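Local coordinates for protein Exo-beta-1,4-mannosidase (Rhizomucor miehei, PDB 4LYP) that probably removes terminal, non-reducing beta-linked mannose from beta-mannosides and can transfer the sugar to an acceptor, as a family 5 glycoside hydrolase with a TIM barrel, at residues Y123-G126 and V127-G130; K200-K203 and L204-D207; H291-V294 and E295-G298; K434-N437 and A438-K442. One frame throughout, in Å; residues are numbered along the deposited sequence.

Contact 1: Y123-G126 and V127-G130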
loop_
_atom_site.group_PDB
_atom_site.type_symbol
_atom_site.label_atom_id
_atom_site.label_comp_id
_atom_site.label_asym_id
_atom_site.label_seq_id
_atom_site.Cartn_x
_atom_site.Cartn_y
_atom_site.Cartn_z
ATOM N N TYR A 123 1.576 17.780 -14.284
ATOM C CA TYR A 123 2.081 16.433 -14.149
ATOM C C TYR A 123 3.448 16.275 -14.827
ATOM O O TYR A 123 3.752 16.911 -15.858
ATOM C CB TYR A 123 1.111 15.396 -14.733
ATOM C CG TYR A 123 -0.083 15.235 -13.834
ATOM C CD1 TYR A 123 -0.088 14.265 -12.821
ATOM C CD2 TYR A 123 -1.223 16.078 -13.941
ATOM C CE1 TYR A 123 -1.147 14.173 -11.970
ATOM C CE2 TYR A 123 -2.294 15.992 -13.083
ATOM C CZ TYR A 123 -2.263 15.019 -12.083
ATOM O OH TYR A 123 -3.305 14.883 -11.237
ATOM N N ASN A 124 4.268 15.395 -14.256
ATOM C CA ASN A 124 5.504 14.943 -14.895
ATOM C C ASN A 124 5.115 13.737 -15.738
ATOM O O ASN A 124 4.864 12.646 -15.221
ATOM C CB ASN A 124 6.525 14.558 -13.804
ATOM C CG ASN A 124 7.843 14.215 -14.364
ATOM O OD1 ASN A 124 7.915 13.541 -15.430
ATOM N ND2 ASN A 124 8.937 14.592 -13.678
ATOM N N GLU A 125 4.990 13.935 -17.038
ATOM C CA GLU A 125 4.509 12.906 -17.942
ATOM C C GLU A 125 5.424 11.715 -17.916
ATOM O O GLU A 125 4.976 10.586 -18.084
ATOM C CB GLU A 125 4.347 13.473 -19.340
ATOM C CG GLU A 125 3.923 12.450 -20.362
ATOM C CD GLU A 125 2.510 11.801 -20.132
ATOM O OE1 GLU A 125 2.198 10.857 -20.913
ATOM O OE2 GLU A 125 1.753 12.206 -19.250
ATOM N N GLY A 126 6.748 11.897 -17.753
ATOM C CA GLY A 126 7.659 10.751 -17.671
ATOM C C GLY A 126 7.212 9.846 -16.505
ATOM O O GLY A 126 7.234 8.571 -16.602
ATOM N N VAL A 127 6.878 10.412 -15.382
ATOM C CA VAL A 127 6.516 9.604 -14.228
ATOM C C VAL A 127 5.105 8.965 -14.485
ATOM O O VAL A 127 4.914 7.799 -14.204
ATOM C CB VAL A 127 6.508 10.458 -12.919
ATOM C CG1 VAL A 127 5.992 9.643 -11.741
ATOM C CG2 VAL A 127 7.908 10.982 -12.661
ATOM N N PHE A 128 4.175 9.700 -15.051
ATOM C CA PHE A 128 2.886 9.136 -15.374
ATOM C C PHE A 128 2.984 7.952 -16.299
ATOM O O PHE A 128 2.291 6.938 -16.135
ATOM C CB PHE A 128 1.972 10.246 -15.920
ATOM C CG PHE A 128 0.530 10.183 -15.467
ATOM C CD1 PHE A 128 -0.167 8.978 -15.258
ATOM C CD2 PHE A 128 -0.141 11.427 -15.183
ATOM C CE1 PHE A 128 -1.495 9.007 -14.808
ATOM C CE2 PHE A 128 -1.491 11.433 -14.836
ATOM C CZ PHE A 128 -2.155 10.253 -14.588
ATOM N N VAL A 129 3.867 8.066 -17.304
ATOM C CA VAL A 129 4.061 6.926 -18.216
ATOM C C VAL A 129 4.584 5.713 -17.440
ATOM O O VAL A 129 4.297 4.572 -17.824
ATOM C CB VAL A 129 4.958 7.396 -19.397
ATOM C CG1 VAL A 129 5.512 6.175 -20.162
ATOM C CG2 VAL A 129 4.223 8.312 -20.330
ATOM N N GLY A 130 5.361 5.928 -16.368
ATOM C CA GLY A 130 5.782 4.787 -15.567
ATOM C C GLY A 130 4.598 4.032 -14.996
ATOM O O GLY A 130 4.626 2.807 -14.882
#

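Contact 2: K200-K203 and L204-D207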
loop_
_atom_site.group_PDB
_atom_site.type_symbol
_atom_site.label_atom_id
_atom_site.label_comp_id
_atom_site.label_asym_id
_atom_site.label_seq_id
_atom_site.Cartn_x
_atom_site.Cartn_y
_atom_site.Cartn_z
ATOM N N LYS A 200 -10.701 23.372 -0.010
ATOM C CA LYS A 200 -9.706 23.732 -1.033
ATOM C C LYS A 200 -8.775 22.566 -1.347
ATOM O O LYS A 200 -8.466 22.254 -2.513
ATOM C CB LYS A 200 -8.918 24.956 -0.559
ATOM C CG LYS A 200 -9.803 26.232 -0.482
ATOM C CD LYS A 200 -9.035 27.471 -0.089
ATOM C CE LYS A 200 -9.672 28.394 0.784
ATOM N NZ LYS A 200 -8.591 29.384 1.069
ATOM N N ALA A 201 -8.336 21.911 -0.290
ATOM C CA ALA A 201 -7.385 20.756 -0.413
ATOM C C ALA A 201 -8.117 19.670 -1.152
ATOM O O ALA A 201 -7.553 19.018 -2.026
ATOM C CB ALA A 201 -6.887 20.344 0.944
ATOM N N ASN A 202 -9.392 19.384 -0.771
ATOM C CA ASN A 202 -10.146 18.303 -1.403
ATOM C C ASN A 202 -10.492 18.562 -2.822
ATOM O O ASN A 202 -10.615 17.628 -3.626
ATOM C CB ASN A 202 -11.282 17.879 -0.515
ATOM C CG ASN A 202 -10.714 16.962 0.578
ATOM O OD1 ASN A 202 -10.667 15.737 0.394
ATOM N ND2 ASN A 202 -10.489 17.565 1.824
ATOM N N LYS A 203 -10.619 19.850 -3.226
ATOM C CA LYS A 203 -10.795 20.209 -4.627
ATOM C C LYS A 203 -9.568 19.757 -5.453
ATOM O O LYS A 203 -9.707 19.102 -6.487
ATOM C CB LYS A 203 -10.961 21.722 -4.748
ATOM C CG LYS A 203 -11.047 22.212 -6.193
ATOM C CD LYS A 203 -9.749 22.721 -6.848
ATOM C CE LYS A 203 -9.976 23.275 -8.273
ATOM N NZ LYS A 203 -11.323 23.886 -8.367
ATOM N N LEU A 204 -8.363 20.100 -4.955
ATOM C CA LEU A 204 -7.145 19.713 -5.659
ATOM C C LEU A 204 -6.996 18.197 -5.711
ATOM O O LEU A 204 -6.552 17.638 -6.702
ATOM C CB LEU A 204 -5.912 20.279 -4.953
ATOM C CG LEU A 204 -5.856 21.825 -4.867
ATOM C CD1 LEU A 204 -4.495 22.152 -4.256
ATOM C CD2 LEU A 204 -6.028 22.483 -6.219
ATOM N N PHE A 205 -7.382 17.513 -4.621
ATOM C CA PHE A 205 -7.273 16.054 -4.547
ATOM C C PHE A 205 -8.237 15.429 -5.522
ATOM O O PHE A 205 -7.834 14.488 -6.253
ATOM C CB PHE A 205 -7.560 15.679 -3.107
ATOM C CG PHE A 205 -7.555 14.186 -2.774
ATOM C CD1 PHE A 205 -6.558 13.320 -3.255
ATOM C CD2 PHE A 205 -8.508 13.674 -1.900
ATOM C CE1 PHE A 205 -6.507 11.999 -2.879
ATOM C CE2 PHE A 205 -8.493 12.347 -1.521
ATOM C CZ PHE A 205 -7.477 11.508 -1.983
ATOM N N LYS A 206 -9.496 15.901 -5.598
ATOM C CA LYS A 206 -10.449 15.415 -6.587
ATOM C C LYS A 206 -9.929 15.632 -8.011
ATOM O O LYS A 206 -10.201 14.779 -8.875
ATOM C CB LYS A 206 -11.820 16.058 -6.356
ATOM C CG LYS A 206 -12.521 15.529 -5.099
ATOM C CD LYS A 206 -13.820 16.332 -4.856
ATOM C CE LYS A 206 -14.548 15.837 -3.648
ATOM N NZ LYS A 206 -15.759 16.686 -3.452
ATOM N N ASP A 207 -9.286 16.751 -8.263
ATOM C CA ASP A 207 -8.727 16.958 -9.568
ATOM C C ASP A 207 -7.711 15.873 -9.910
ATOM O O ASP A 207 -7.651 15.384 -11.062
ATOM C CB ASP A 207 -8.019 18.332 -9.674
ATOM C CG ASP A 207 -8.963 19.503 -9.609
ATOM O OD1 ASP A 207 -10.178 19.354 -9.834
ATOM O OD2 ASP A 207 -8.470 20.639 -9.385
#

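Contact 3: H291-V294 and E295-G298. With GAI (guanidine), chain C.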
loop_
_atom_site.group_PDB
_atom_site.type_symbol
_atom_site.label_atom_id
_atom_site.label_comp_id
_atom_site.label_asym_id
_atom_site.label_seq_id
_atom_site.Cartn_x
_atom_site.Cartn_y
_atom_site.Cartn_z
ATOM N N HIS A 291 -3.623 -2.646 8.525
ATOM C CA HIS A 291 -2.164 -2.582 8.387
ATOM C C HIS A 291 -1.640 -2.896 9.760
ATOM O O HIS A 291 -2.019 -2.256 10.752
ATOM C CB HIS A 291 -1.698 -1.167 8.071
ATOM C CG HIS A 291 -2.169 -0.566 6.770
ATOM N ND1 HIS A 291 -1.733 0.639 6.317
ATOM C CD2 HIS A 291 -3.057 -1.024 5.846
ATOM C CE1 HIS A 291 -2.335 0.926 5.159
ATOM N NE2 HIS A 291 -3.137 -0.050 4.853
ATOM N N CYS A 292 -0.731 -3.902 9.908
ATOM C CA CYS A 292 -0.253 -4.312 11.214
ATOM C C CYS A 292 1.251 -4.045 11.325
ATOM O O CYS A 292 2.049 -4.635 10.530
ATOM C CB CYS A 292 -0.534 -5.812 11.411
ATOM S SG CYS A 292 0.016 -6.343 13.087
ATOM N N TRP A 293 1.641 -3.171 12.262
ATOM C CA TRP A 293 3.030 -2.684 12.392
ATOM C C TRP A 293 3.572 -2.780 13.777
ATOM O O TRP A 293 3.601 -1.811 14.526
ATOM C CB TRP A 293 3.124 -1.269 11.822
ATOM C CG TRP A 293 2.979 -1.249 10.329
ATOM C CD1 TRP A 293 1.995 -0.736 9.550
ATOM C CD2 TRP A 293 3.941 -1.860 9.449
ATOM N NE1 TRP A 293 2.253 -1.013 8.189
ATOM C CE2 TRP A 293 3.451 -1.694 8.153
ATOM C CE3 TRP A 293 5.167 -2.534 9.654
ATOM C CZ2 TRP A 293 4.183 -2.128 7.045
ATOM C CZ3 TRP A 293 5.869 -2.994 8.578
ATOM C CH2 TRP A 293 5.353 -2.822 7.281
ATOM N N VAL A 294 4.039 -3.993 14.152
ATOM C CA VAL A 294 4.403 -4.217 15.538
ATOM C C VAL A 294 5.584 -3.344 16.010
ATOM O O VAL A 294 5.579 -2.872 17.159
ATOM C CB VAL A 294 4.606 -5.706 15.857
ATOM C CG1 VAL A 294 3.261 -6.413 15.935
ATOM C CG2 VAL A 294 5.629 -6.392 14.931
ATOM N N GLU A 295 6.622 -3.132 15.197
ATOM C CA GLU A 295 7.735 -2.315 15.690
ATOM C C GLU A 295 7.281 -0.850 15.799
ATOM O O GLU A 295 7.525 -0.201 16.819
ATOM C CB GLU A 295 8.945 -2.443 14.755
ATOM C CG GLU A 295 10.120 -1.588 15.190
ATOM C CD GLU A 295 11.375 -1.725 14.374
ATOM O OE1 GLU A 295 11.439 -2.621 13.491
ATOM O OE2 GLU A 295 12.281 -0.940 14.596
ATOM N N ASN A 296 6.572 -0.330 14.781
ATOM C CA ASN A 296 6.191 1.063 14.796
ATOM C C ASN A 296 5.323 1.368 15.984
ATOM O O ASN A 296 5.381 2.477 16.530
ATOM C CB ASN A 296 5.346 1.385 13.541
ATOM C CG ASN A 296 6.050 1.038 12.226
ATOM O OD1 ASN A 296 6.527 -0.079 12.077
ATOM N ND2 ASN A 296 6.060 1.956 11.302
ATOM N N TRP A 297 4.508 0.391 16.442
ATOM C CA TRP A 297 3.567 0.589 17.524
ATOM C C TRP A 297 4.135 0.230 18.861
ATOM O O TRP A 297 3.405 0.315 19.867
ATOM C CB TRP A 297 2.282 -0.200 17.249
ATOM C CG TRP A 297 1.607 0.170 15.983
ATOM C CD1 TRP A 297 1.904 1.211 15.150
ATOM C CD2 TRP A 297 0.572 -0.624 15.318
ATOM N NE1 TRP A 297 1.063 1.118 14.000
ATOM C CE2 TRP A 297 0.260 0.041 14.091
ATOM C CE3 TRP A 297 -0.118 -1.805 15.655
ATOM C CZ2 TRP A 297 -0.708 -0.486 13.186
ATOM C CZ3 TRP A 297 -1.108 -2.273 14.837
ATOM C CH2 TRP A 297 -1.412 -1.596 13.620
ATOM N N GLY A 298 5.434 -0.122 18.930
ATOM C CA GLY A 298 6.038 -0.378 20.257
ATOM C C GLY A 298 5.785 -1.755 20.827
ATOM O O GLY A 298 6.121 -2.011 21.962
HETATM C C GAI C . 3.145 3.846 9.117
HETATM N N1 GAI C . 2.470 2.830 8.581
HETATM N N2 GAI C . 2.384 4.863 9.553
HETATM N N3 GAI C . 4.429 3.907 9.151
#

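Contact 4: K434-N437 and A438-K442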
loop_
_atom_site.group_PDB
_atom_site.type_symbol
_atom_site.label_atom_id
_atom_site.label_comp_id
_atom_site.label_asym_id
_atom_site.label_seq_id
_atom_site.Cartn_x
_atom_site.Cartn_y
_atom_site.Cartn_z
ATOM N N LYS A 434 6.078 -17.524 -1.300
ATOM C CA LYS A 434 5.668 -18.393 -2.410
ATOM C C LYS A 434 4.775 -19.514 -1.888
ATOM O O LYS A 434 3.720 -19.790 -2.517
ATOM C CB LYS A 434 6.925 -18.909 -3.111
ATOM C CG LYS A 434 6.609 -19.814 -4.299
ATOM C CD LYS A 434 7.893 -20.347 -4.938
ATOM C CE LYS A 434 7.562 -21.277 -6.161
ATOM N NZ LYS A 434 8.869 -21.677 -6.739
ATOM N N ASP A 435 5.149 -20.120 -0.782
ATOM C CA ASP A 435 4.356 -21.200 -0.258
ATOM C C ASP A 435 3.007 -20.740 0.246
ATOM O O ASP A 435 1.980 -21.386 0.022
ATOM C CB ASP A 435 5.174 -21.917 0.835
ATOM C CG ASP A 435 6.420 -22.797 0.183
ATOM O OD1 ASP A 435 6.484 -22.941 -1.070
ATOM O OD2 ASP A 435 7.253 -23.239 0.924
ATOM N N TYR A 436 2.949 -19.545 0.869
ATOM C CA TYR A 436 1.700 -18.955 1.253
ATOM C C TYR A 436 0.756 -18.713 0.078
ATOM O O TYR A 436 -0.419 -19.047 0.094
ATOM C CB TYR A 436 1.933 -17.619 1.994
ATOM C CG TYR A 436 0.681 -16.732 2.065
ATOM C CD1 TYR A 436 -0.410 -17.087 2.839
ATOM C CD2 TYR A 436 0.691 -15.508 1.436
ATOM C CE1 TYR A 436 -1.452 -16.219 2.996
ATOM C CE2 TYR A 436 -0.361 -14.645 1.565
ATOM C CZ TYR A 436 -1.422 -14.990 2.410
ATOM O OH TYR A 436 -2.486 -14.103 2.604
ATOM N N ASN A 437 1.325 -18.124 -0.983
ATOM C CA ASN A 437 0.509 -17.838 -2.147
ATOM C C ASN A 437 -0.030 -19.136 -2.735
ATOM O O ASN A 437 -1.199 -19.176 -3.163
ATOM C CB ASN A 437 1.300 -17.007 -3.145
ATOM C CG ASN A 437 1.543 -15.590 -2.664
ATOM O OD1 ASN A 437 0.763 -15.025 -1.920
ATOM N ND2 ASN A 437 2.644 -14.988 -3.140
ATOM N N ALA A 438 0.809 -20.186 -2.786
ATOM C CA ALA A 438 0.311 -21.507 -3.249
ATOM C C ALA A 438 -0.815 -21.996 -2.327
ATOM O O ALA A 438 -1.846 -22.506 -2.845
ATOM C CB ALA A 438 1.464 -22.469 -3.323
ATOM N N ASN A 439 -0.663 -21.855 -1.021
ATOM C CA ASN A 439 -1.677 -22.306 -0.108
ATOM C C ASN A 439 -2.989 -21.516 -0.264
ATOM O O ASN A 439 -4.091 -22.089 -0.225
ATOM C CB ASN A 439 -1.187 -22.182 1.331
ATOM C CG ASN A 439 -0.105 -23.152 1.688
ATOM O OD1 ASN A 439 0.088 -24.191 1.002
ATOM N ND2 ASN A 439 0.682 -22.794 2.733
ATOM N N LEU A 440 -2.895 -20.209 -0.486
ATOM C CA LEU A 440 -4.094 -19.378 -0.606
ATOM C C LEU A 440 -4.759 -19.664 -1.939
ATOM O O LEU A 440 -6.010 -19.712 -1.999
ATOM C CB LEU A 440 -3.695 -17.926 -0.531
ATOM C CG LEU A 440 -4.823 -16.982 -0.142
ATOM C CD1 LEU A 440 -5.296 -17.230 1.314
ATOM C CD2 LEU A 440 -4.348 -15.523 -0.217
ATOM N N LEU A 441 -3.990 -19.907 -3.004
ATOM C CA LEU A 441 -4.635 -20.301 -4.273
ATOM C C LEU A 441 -5.340 -21.657 -4.154
ATOM O O LEU A 441 -6.464 -21.804 -4.712
ATOM C CB LEU A 441 -3.603 -20.332 -5.410
ATOM C CG LEU A 441 -4.141 -20.706 -6.783
ATOM C CD1 LEU A 441 -5.270 -19.784 -7.188
ATOM C CD2 LEU A 441 -2.952 -20.677 -7.768
ATOM N N LYS A 442 -4.756 -22.611 -3.437
ATOM C CA LYS A 442 -5.435 -23.854 -3.210
ATOM C C LYS A 442 -6.791 -23.646 -2.500
ATOM O O LYS A 442 -7.799 -24.237 -2.857
ATOM C CB LYS A 442 -4.537 -24.812 -2.423
ATOM C CG LYS A 442 -5.166 -26.177 -2.174
ATOM C CD LYS A 442 -4.221 -27.080 -1.398
ATOM C CE LYS A 442 -4.747 -28.507 -1.225
ATOM N NZ LYS A 442 -4.029 -29.489 -2.128
HETATM O O HOH W 1 2.470 -24.230 -0.337
#

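Contact 1: Y123-G126 and V127-G130
N124 holds the first turn of helix 125-140 with both of its oxygens. Its backbone O accepts from F128 N at 3.0 Å, and more weakly from V127 N. The side-chain OD1 also accepts from V127 N, at 3.3 Å, the donor standing 54° out of the amide plane and so not on a lone pair. CG stands anti to the backbone N (chi1 -174°), which turns the amide forward over the end of the helix; asparagine, whose short side chain carries a carbonyl oxygen back to an N-H of the first turn, suits the N-cap. The amide also rests against V127 CG2. One turn on, V129 N donates to E125 O and G130 N to G126 O. The bent chain of E125 brings OE1 to 3.3 Å from V129 CG2, while OE2 makes a salt bridge to R215, which also lies against F128 in a cation-pi contact. The packing is completed by the rings of Y123 and F128, which meet obliquely, planes 44° apart, with F128 CE2 over one face of the tyrosine. Y123 sends its hydroxyl to H208 of helix 197-213. The arrangement is an asparagine N-cap that starts helix 125-140, one of the helices packed round the TIM barrel.

Contact 2: K200-K203 and L204-D207
K200 meets the next turn through its backbone O, which accepts from L204 N at 3.3 Å and also has L204 CG beside it; its long side chain leads off to a salt bridge with E196. A201, small enough for a buried position against helices 158-167 and 181-193, gives its O to F205 N. N202 is buried too. Its side chain runs alongside F205, pointing the same way, with OD1 at the edge of the ring, 3.8 Å from F205 CD2, and the amide and ring planes 70° apart. N202 O takes the hydrogen bond of K206 N at 2.9 Å and is brushed by K206 CG at 3.2 Å. K203 O accepts from D207 N. The K203 side chain is modelled in two positions; in one, a bend at chi2 (-96°) turns the chain forward along the helix toward D207, an approach that is therefore tentative. In this conformer NZ stays 4.4 Å from D207 OD2, beyond a salt bridge, so any attraction is probably weak and may differ in the other. The firmer chemistry is the run of backbone bonds and the buried amide of N202, whose OD1 accepts from W246 NE1 and whose ND2 donates to A198 O, leaving both polar ends satisfied.

Contact 3: H291-V294 and E295-G298
W297 packs its indole against the backbone that leads out of strand 288-292, and this is the tight part of the contact. Over one face lies W293 O, 3.1 Å above the plane and offset toward the rim; at the edge H291 O comes 3.0 Å from W297 CH2. W293 CB adds a CH-pi contact, 4.0 Å from the centroid of the five-membered ring, and the sulfur of C292 approaches the six-membered ring obliquely. Indole suits this place because its polarised C-H edge can face the oxygen of H291, while its breadth lets the face cover W293 O and CB. W293 O also accepts from W297 N at 3.1 Å, so one carbonyl serves both the backbone and the ring of the same residue. This loop follows a barrel strand and helps line the pocket of the TIM barrel, where W293 and N296 border the site that holds guanidine. On the pocket side the partners are increasingly the ligand and other residues. N296, partly exposed, runs alongside W293, its OD1 bonded to Y421 and its ND2 to a Tris molecule, probably from the crystallisation liquor; ND2 also lies 3.3 Å from guanidine N3. Guanidine N1 sits 3.7 Å from W293 CD1, and E238 hydrogen-bonds the guanidine. E295 extends to K354 and W420. The loose end is exposed G298, closing a type I beta turn from E295 with a positive phi (82°), a backbone shape that suits glycine.

Contact 4: K434-N437 and A438-K442
L440 CD2 approaches the ring of Y436 obliquely, 4.0 Å from Y436 CZ and 3.7 Å from its OH, while F372 of helix 362-380 stacks on the same ring. This is the i to i+4 packing of an alpha helix, here helix 429-448 near the C-terminus, whose inner side lies against strand 53-61 and helix 362-380 of the TIM barrel. The two side chains lie side by side and point the same way. Y436 has CG anti to the backbone N (chi1 163°), which carries its ring toward helix 362-380, and its hydroxyl is hydrogen-bonded to S387. Tyrosine suits this buried place by offering a flat face for stacking and a hydroxyl for a polar partner; the branched L440 packs beside it and against L56 and R58. The amide of N437 is buried too, and ND2 donates to the O of M91. Behind these side chains the backbone bonds repeat regularly: A438 N to K434 O, N439 N to D435 O, L440 N to Y436 O at 2.8 Å, and L441 N to N437 O. Away from the barrel, K434 and D435 are exposed, as is the small A438. N439 folds its side chain back over the preceding turn, N439 CG 3.2 Å from D435 O, and one water donates both to D435 O at 2.9 Å and to N439 OD1 at 2.7 Å.

How the contacts relate
All four contacts are local and partly buried, and three lie on helices around the barrel: contact 1 at the start of helix 125-140, contact 2 inside helix 197-213 and contact 4 inside helix 429-448. Contacts 1 and 2 come within about 4 Å at their nearest atoms, and Y123 of the first bonds to H208, just beyond the second. Contact 4 lies across the chain's centre from contact 2, their centres about 40 Å apart. Contact 3 lies nearest the chain's centre, about 15 Å from it, and its loop chemistry of indoles and carbonyls serves a ligand pocket. The exposed residues of contacts 2 and 4 are mainly lysines and an acid, whereas contact 1 has one exposed glutamate, held by R215.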